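Long-range contacts in sulfur oxidation protein soxB (Thermus thermophilus, PDB 2WDE), which probably acts as a dinuclear manganese hydrolase of the 5'-nucleotidase family in bacterial sulfur oxidation, holding thiosulfate at its metal centre in this crystal: residues 134-139 against 162-167; 406-411 against 422-427. One frame throughout, in Å; residues are numbered along the deposited sequence.

Contact 1: residues 134-139 against 162-167. With MN (manganese (II) ion), chain G; THJ (thiosulfate), chain H.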
# COMPACT_ATOMS: atom_id res chain seq x y z
N TRP A 134 -6.31 -4.41 -8.12
CA TRP A 134 -7.72 -4.58 -8.47
C TRP A 134 -8.76 -4.08 -7.49
O TRP A 134 -9.94 -3.94 -7.85
CB TRP A 134 -8.01 -6.07 -8.68
CG TRP A 134 -7.30 -6.69 -9.83
CD1 TRP A 134 -6.62 -6.04 -10.84
CD2 TRP A 134 -7.30 -8.08 -10.17
NE1 TRP A 134 -6.14 -6.97 -11.74
CE2 TRP A 134 -6.53 -8.22 -11.35
CE3 TRP A 134 -7.80 -9.23 -9.54
CZ2 TRP A 134 -6.28 -9.47 -11.93
CZ3 TRP A 134 -7.56 -10.47 -10.13
CH2 TRP A 134 -6.80 -10.58 -11.31
N THR A 135 -8.33 -3.88 -6.25
CA THR A 135 -9.26 -3.59 -5.16
C THR A 135 -9.20 -2.20 -4.53
O THR A 135 -8.33 -1.38 -4.85
CB THR A 135 -9.03 -4.64 -4.06
OG1 THR A 135 -7.63 -4.66 -3.74
CG2 THR A 135 -9.44 -6.04 -4.54
N ASN A 136 -10.12 -1.97 -3.60
CA ASN A 136 -10.15 -0.77 -2.76
C ASN A 136 -10.40 0.59 -3.40
O ASN A 136 -9.68 1.56 -3.13
CB ASN A 136 -8.91 -0.75 -1.87
CG ASN A 136 -8.53 -2.15 -1.41
OD1 ASN A 136 -7.49 -2.68 -1.81
ND2 ASN A 136 -9.38 -2.77 -0.60
N SER A 137 -11.45 0.67 -4.20
CA SER A 137 -11.81 1.92 -4.86
C SER A 137 -13.26 1.85 -5.32
O SER A 137 -13.84 0.77 -5.37
CB SER A 137 -10.91 2.20 -6.07
OG SER A 137 -11.30 1.41 -7.19
N GLY A 138 -13.85 2.99 -5.63
CA GLY A 138 -15.22 3.04 -6.11
C GLY A 138 -15.34 2.20 -7.37
O GLY A 138 -16.15 1.27 -7.44
N LEU A 139 -14.52 2.52 -8.36
CA LEU A 139 -14.48 1.76 -9.61
C LEU A 139 -14.38 0.26 -9.37
O LEU A 139 -15.09 -0.53 -10.01
CB LEU A 139 -13.31 2.24 -10.47
CG LEU A 139 -13.05 1.50 -11.79
CD1 LEU A 139 -14.09 1.91 -12.83
CD2 LEU A 139 -11.64 1.79 -12.29
N SER A 162 0.30 -10.46 -6.75
CA SER A 162 -0.92 -10.18 -6.01
C SER A 162 -0.83 -10.14 -4.49
O SER A 162 0.11 -10.65 -3.87
CB SER A 162 -1.96 -11.24 -6.37
OG SER A 162 -1.63 -12.47 -5.73
N HIS A 163 -1.90 -9.60 -3.91
CA HIS A 163 -2.12 -9.60 -2.48
C HIS A 163 -3.62 -9.37 -2.25
O HIS A 163 -4.38 -10.34 -2.14
CB HIS A 163 -1.29 -8.56 -1.73
CG HIS A 163 -1.71 -8.39 -0.29
ND1 HIS A 163 -1.30 -7.33 0.49
CD2 HIS A 163 -2.53 -9.13 0.49
CE1 HIS A 163 -1.86 -7.42 1.68
NE2 HIS A 163 -2.60 -8.52 1.72
N TRP A 164 -4.04 -8.11 -2.21
CA TRP A 164 -5.44 -7.76 -1.97
C TRP A 164 -6.41 -8.26 -3.05
O TRP A 164 -7.63 -8.30 -2.84
CB TRP A 164 -5.59 -6.25 -1.73
CG TRP A 164 -5.32 -5.81 -0.30
CD1 TRP A 164 -4.10 -5.54 0.27
CD2 TRP A 164 -6.29 -5.62 0.74
NE1 TRP A 164 -4.26 -5.15 1.58
CE2 TRP A 164 -5.59 -5.21 1.90
CE3 TRP A 164 -7.68 -5.75 0.80
CZ2 TRP A 164 -6.24 -4.99 3.12
CZ3 TRP A 164 -8.32 -5.51 2.01
CH2 TRP A 164 -7.60 -5.12 3.14
N GLU A 165 -5.86 -8.64 -4.19
CA GLU A 165 -6.66 -9.21 -5.28
C GLU A 165 -7.52 -10.35 -4.73
O GLU A 165 -8.67 -10.54 -5.14
CB GLU A 165 -5.72 -9.80 -6.35
CG GLU A 165 -5.21 -8.81 -7.40
CD GLU A 165 -4.32 -7.74 -6.80
OE1 GLU A 165 -3.61 -8.03 -5.83
OE2 GLU A 165 -4.30 -6.61 -7.33
N TRP A 166 -6.95 -11.12 -3.81
CA TRP A 166 -7.64 -12.28 -3.27
C TRP A 166 -8.87 -11.97 -2.42
O TRP A 166 -9.67 -12.88 -2.16
CB TRP A 166 -6.67 -13.25 -2.60
CG TRP A 166 -5.65 -13.76 -3.58
CD1 TRP A 166 -4.42 -13.22 -3.85
CD2 TRP A 166 -5.86 -14.79 -4.55
NE1 TRP A 166 -3.83 -13.89 -4.91
CE2 TRP A 166 -4.68 -14.88 -5.33
CE3 TRP A 166 -6.91 -15.67 -4.82
CZ2 TRP A 166 -4.53 -15.81 -6.36
CZ3 TRP A 166 -6.77 -16.59 -5.86
CH2 TRP A 166 -5.58 -16.65 -6.61
N THR A 167 -9.06 -10.70 -2.05
CA THR A 167 -10.24 -10.34 -1.28
C THR A 167 -11.49 -10.34 -2.14
O THR A 167 -12.61 -10.15 -1.66
CB THR A 167 -10.07 -9.05 -0.44
OG1 THR A 167 -9.90 -7.93 -1.31
CG2 THR A 167 -8.89 -9.20 0.51
MN MN G . -0.17 -5.47 0.09
S1 THJ H . -1.45 -3.23 2.30
O1 THJ H . -1.46 -4.61 1.88
O2 THJ H . -1.98 -2.31 1.30
O3 THJ H . -0.15 -2.81 2.81
S2 THJ H . -2.73 -3.11 3.88
O HOH W 1 0.25 -3.19 0.24
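Glu165 lies under Trp134 and holds its backbone at the same time. Its CG sits 3.4 Å from Trp134 CE3, above one face of the indole and displaced toward the rim, so the contact is made by a methylene. The chain bends at chi2 (65°), which turns the carboxylate from the ring toward the main chain; its plane stands 72° from that of the indole. Glu165 OE2 then accepts the N-H of Trp134 at 3.1 Å, nearly straight at the hydrogen (167°), on the anti side and tilted from the carboxylate plane. Thr133 N donates to the same oxygen. Glu165 OE1 takes the N-H of His163 at 3.0 Å, so one buried carboxylate joins the loops that follow strands 124-129 and 159-160, neighbours in the N-terminal sheet.

Thr135 fits against the 3-10 turn 164-167. Its OG1 is 3.3 Å from Trp164 CB and donates to Asn136 OD1 at 2.8 Å, from above the carbonyl plane. Its methyl CG2 faces the turn, 3.4 Å from Trp164 O and also near Thr167 OG1. That hydroxyl in turn donates to Trp164 O, which also accepts Thr167 N. The amide of Asn136 stands almost perpendicular to the Trp164 indole, ND2 lying 3.7 Å from CE3, and its OD1 is also bonded to His38 ND1.

Just before this 3-10 segment, His163 ND1 binds manganese at 2.2 Å, together with Asp132, His263 and His286; thiosulfate O1 and a water complete the set. The chemistry implies a second shell: Glu165 fixes the backbone N of a manganese ligand, Asn136 holds the imidazole of another, and three backbone N-H groups directed at one carboxylate would be expected to stabilise its negative charge.

Contact 2: residues 406-411 against 422-427. With THJ (thiosulfate), chain H; TBU (tertiary-butyl alcohol), chain E.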
# COMPACT_ATOMS: atom_id res chain seq x y z
N TRP A 406 -3.24 1.58 2.35
CA TRP A 406 -3.99 2.20 1.28
C TRP A 406 -4.94 3.29 1.80
O TRP A 406 -5.32 3.30 2.97
CB TRP A 406 -4.74 1.16 0.44
CG TRP A 406 -5.52 0.12 1.20
CD1 TRP A 406 -5.07 -1.11 1.60
CD2 TRP A 406 -6.94 0.12 1.44
NE1 TRP A 406 -6.09 -1.84 2.15
CE2 TRP A 406 -7.25 -1.11 2.06
CE3 TRP A 406 -7.94 1.07 1.28
CZ2 TRP A 406 -8.54 -1.42 2.49
CZ3 TRP A 406 -9.23 0.76 1.69
CH2 TRP A 406 -9.52 -0.47 2.29
N GLY A 407 -5.33 4.19 0.91
CA GLY A 407 -6.20 5.29 1.29
C GLY A 407 -5.93 6.49 0.39
O GLY A 407 -5.46 6.34 -0.74
N THR A 408 -6.25 7.67 0.90
CA THR A 408 -6.09 8.90 0.12
C THR A 408 -5.92 10.05 1.10
O THR A 408 -5.94 9.84 2.31
CB THR A 408 -7.31 9.08 -0.83
OG1 THR A 408 -7.06 10.13 -1.76
CG2 THR A 408 -8.55 9.40 -0.03
N THR A 409 -5.72 11.26 0.59
CA THR A 409 -5.52 12.43 1.43
C THR A 409 -6.47 13.56 1.04
O THR A 409 -6.51 13.99 -0.11
CB THR A 409 -4.06 12.93 1.37
OG1 THR A 409 -3.17 11.85 1.64
CG2 THR A 409 -3.83 14.07 2.38
N ILE A 410 -7.22 14.07 2.02
CA ILE A 410 -8.15 15.17 1.76
C ILE A 410 -7.51 16.50 2.19
O ILE A 410 -7.11 16.66 3.33
CB ILE A 410 -9.50 14.97 2.50
CG1 ILE A 410 -10.07 13.56 2.27
CG2 ILE A 410 -10.50 16.05 2.09
CD1 ILE A 410 -10.27 13.21 0.81
N LEU A 411 -7.47 17.45 1.27
CA LEU A 411 -6.89 18.77 1.56
C LEU A 411 -7.87 19.67 2.33
O LEU A 411 -9.08 19.47 2.27
CB LEU A 411 -6.50 19.47 0.25
CG LEU A 411 -5.50 18.77 -0.68
CD1 LEU A 411 -5.16 19.68 -1.87
CD2 LEU A 411 -4.25 18.40 0.09
N TYR A 422 -14.71 4.98 -0.32
CA TYR A 422 -14.31 3.69 -0.86
C TYR A 422 -12.78 3.58 -0.91
O TYR A 422 -12.23 2.53 -0.64
CB TYR A 422 -14.91 3.45 -2.26
CG TYR A 422 -16.43 3.35 -2.29
CD1 TYR A 422 -17.13 2.60 -1.34
CD2 TYR A 422 -17.16 4.02 -3.27
CE1 TYR A 422 -18.52 2.52 -1.38
CE2 TYR A 422 -18.55 3.94 -3.32
CZ TYR A 422 -19.22 3.19 -2.38
OH TYR A 422 -20.61 3.14 -2.45
N ALA A 423 -12.10 4.69 -1.19
CA ALA A 423 -10.63 4.69 -1.21
C ALA A 423 -10.09 4.43 0.20
O ALA A 423 -9.02 3.87 0.37
CB ALA A 423 -10.09 6.01 -1.73
N TYR A 424 -10.85 4.86 1.21
CA TYR A 424 -10.43 4.72 2.61
C TYR A 424 -10.94 3.44 3.27
O TYR A 424 -10.27 2.87 4.13
CB TYR A 424 -10.99 5.89 3.44
CG TYR A 424 -10.21 7.20 3.41
CD1 TYR A 424 -8.88 7.26 3.80
CD2 TYR A 424 -10.88 8.41 3.17
CE1 TYR A 424 -8.20 8.47 3.86
CE2 TYR A 424 -10.22 9.64 3.24
CZ TYR A 424 -8.88 9.65 3.57
OH TYR A 424 -8.22 10.85 3.65
N THR A 425 -12.18 3.06 2.96
CA THR A 425 -12.81 1.93 3.63
C THR A 425 -13.37 0.85 2.70
O THR A 425 -14.18 0.01 3.12
CB THR A 425 -13.91 2.43 4.59
OG1 THR A 425 -14.94 3.06 3.83
CG2 THR A 425 -13.34 3.47 5.59
N GLY A 426 -12.94 0.88 1.44
CA GLY A 426 -13.40 -0.06 0.43
C GLY A 426 -12.92 -1.50 0.55
O GLY A 426 -12.39 -2.08 -0.41
N PHE A 427 -13.16 -2.10 1.71
CA PHE A 427 -12.85 -3.52 1.92
C PHE A 427 -14.02 -4.30 1.30
O PHE A 427 -15.14 -3.80 1.27
CB PHE A 427 -12.90 -3.85 3.41
CG PHE A 427 -11.83 -3.19 4.23
CD1 PHE A 427 -10.71 -3.91 4.64
CD2 PHE A 427 -11.99 -1.89 4.70
CE1 PHE A 427 -9.74 -3.31 5.44
CE2 PHE A 427 -11.01 -1.28 5.47
CZ PHE A 427 -9.89 -1.99 5.85
S1 THJ H . -1.45 -3.23 2.30
O1 THJ H . -1.46 -4.61 1.88
O2 THJ H . -1.98 -2.31 1.30
O3 THJ H . -0.15 -2.81 2.81
S2 THJ H . -2.73 -3.11 3.88
O TBU E . -20.64 -1.28 -4.59
C TBU E . -21.22 -1.21 -3.28
C1 TBU E . -21.10 -2.54 -2.55
C2 TBU E . -22.70 -0.87 -3.41
C3 TBU E . -20.49 -0.13 -2.50
O HOH W 2 -7.61 3.69 4.53
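The extended chain 406-411 passes residues 423-424 of helix 418-425, nearest at Gly407 and Tyr424 with CA atoms 4.5 Å apart, and the CA-H of Gly407 points almost straight at Ala423 O. The backbone angles of Gly407 are ones that a residue with a side chain rarely takes, and the absence of a side chain leaves its CA close to both Ala423 O and the Tyr424 ring.

Trp406 reaches across Ala423 and Tyr424 with the benzo side of its indole. CE3 comes within 3.1 Å of Ala423 O, which lies at the ring edge near its plane. Farther along the same rim, the indole meets Phe427 in an edge-to-face pair: centroids are 4.8 Å apart, planes at 59°, and Trp406 CZ2 stands over the centre of the phenyl face. CG of Trp406 lies between its backbone N and carbonyl carbon (chi1 47°), a placement that swings the ring alongside 423-426. Phe427 follows the inverse gamma turn centred on Gly426, in this part of the 5'-nucleotidase C-terminal domain. A water bridges Trp406 O and Tyr424 O, donating to both.

Tyr424 lies along Thr408 to Ile410. Thr408 CG2 makes a CH-pi contact over its face, 3.8 Å from the centroid and 19° off the normal, while Ile410 CG1 sits at the ring edge. The phenol OH donates weakly to Thr408 O at 2.8 Å. With OG1 of Thr408 anti to the backbone N, the methyl is left to the ring and the hydroxyl is bonded to His44 ND1 and Tyr45 O. Stacked with Tyr424 is Trp381.

Contacts 1 and 2 have centres 13 Å apart and join directly. Asn136 ND2 of 134-139 lies 3.1 Å from Gly426 O of 422-427, a probable hydrogen bond, and Trp164 meets Trp406 edge-to-face, CZ2 to NE1 at 3.3 Å. Both indoles border the thiosulfate: Trp164 NE1 is 2.9 Å from its O1, whose exact place is less certain, whereas Trp406 CD1 approaches O2 at 3.3 Å. Arg405, just before contact 2, also bonds the anion. Contact 1 supplies a manganese ligand; Trp406 of contact 2 is stacked with His38, a ligand of the other manganese. Together they bring the N-terminal metal-bearing loops and the C-terminal domain around one anion site.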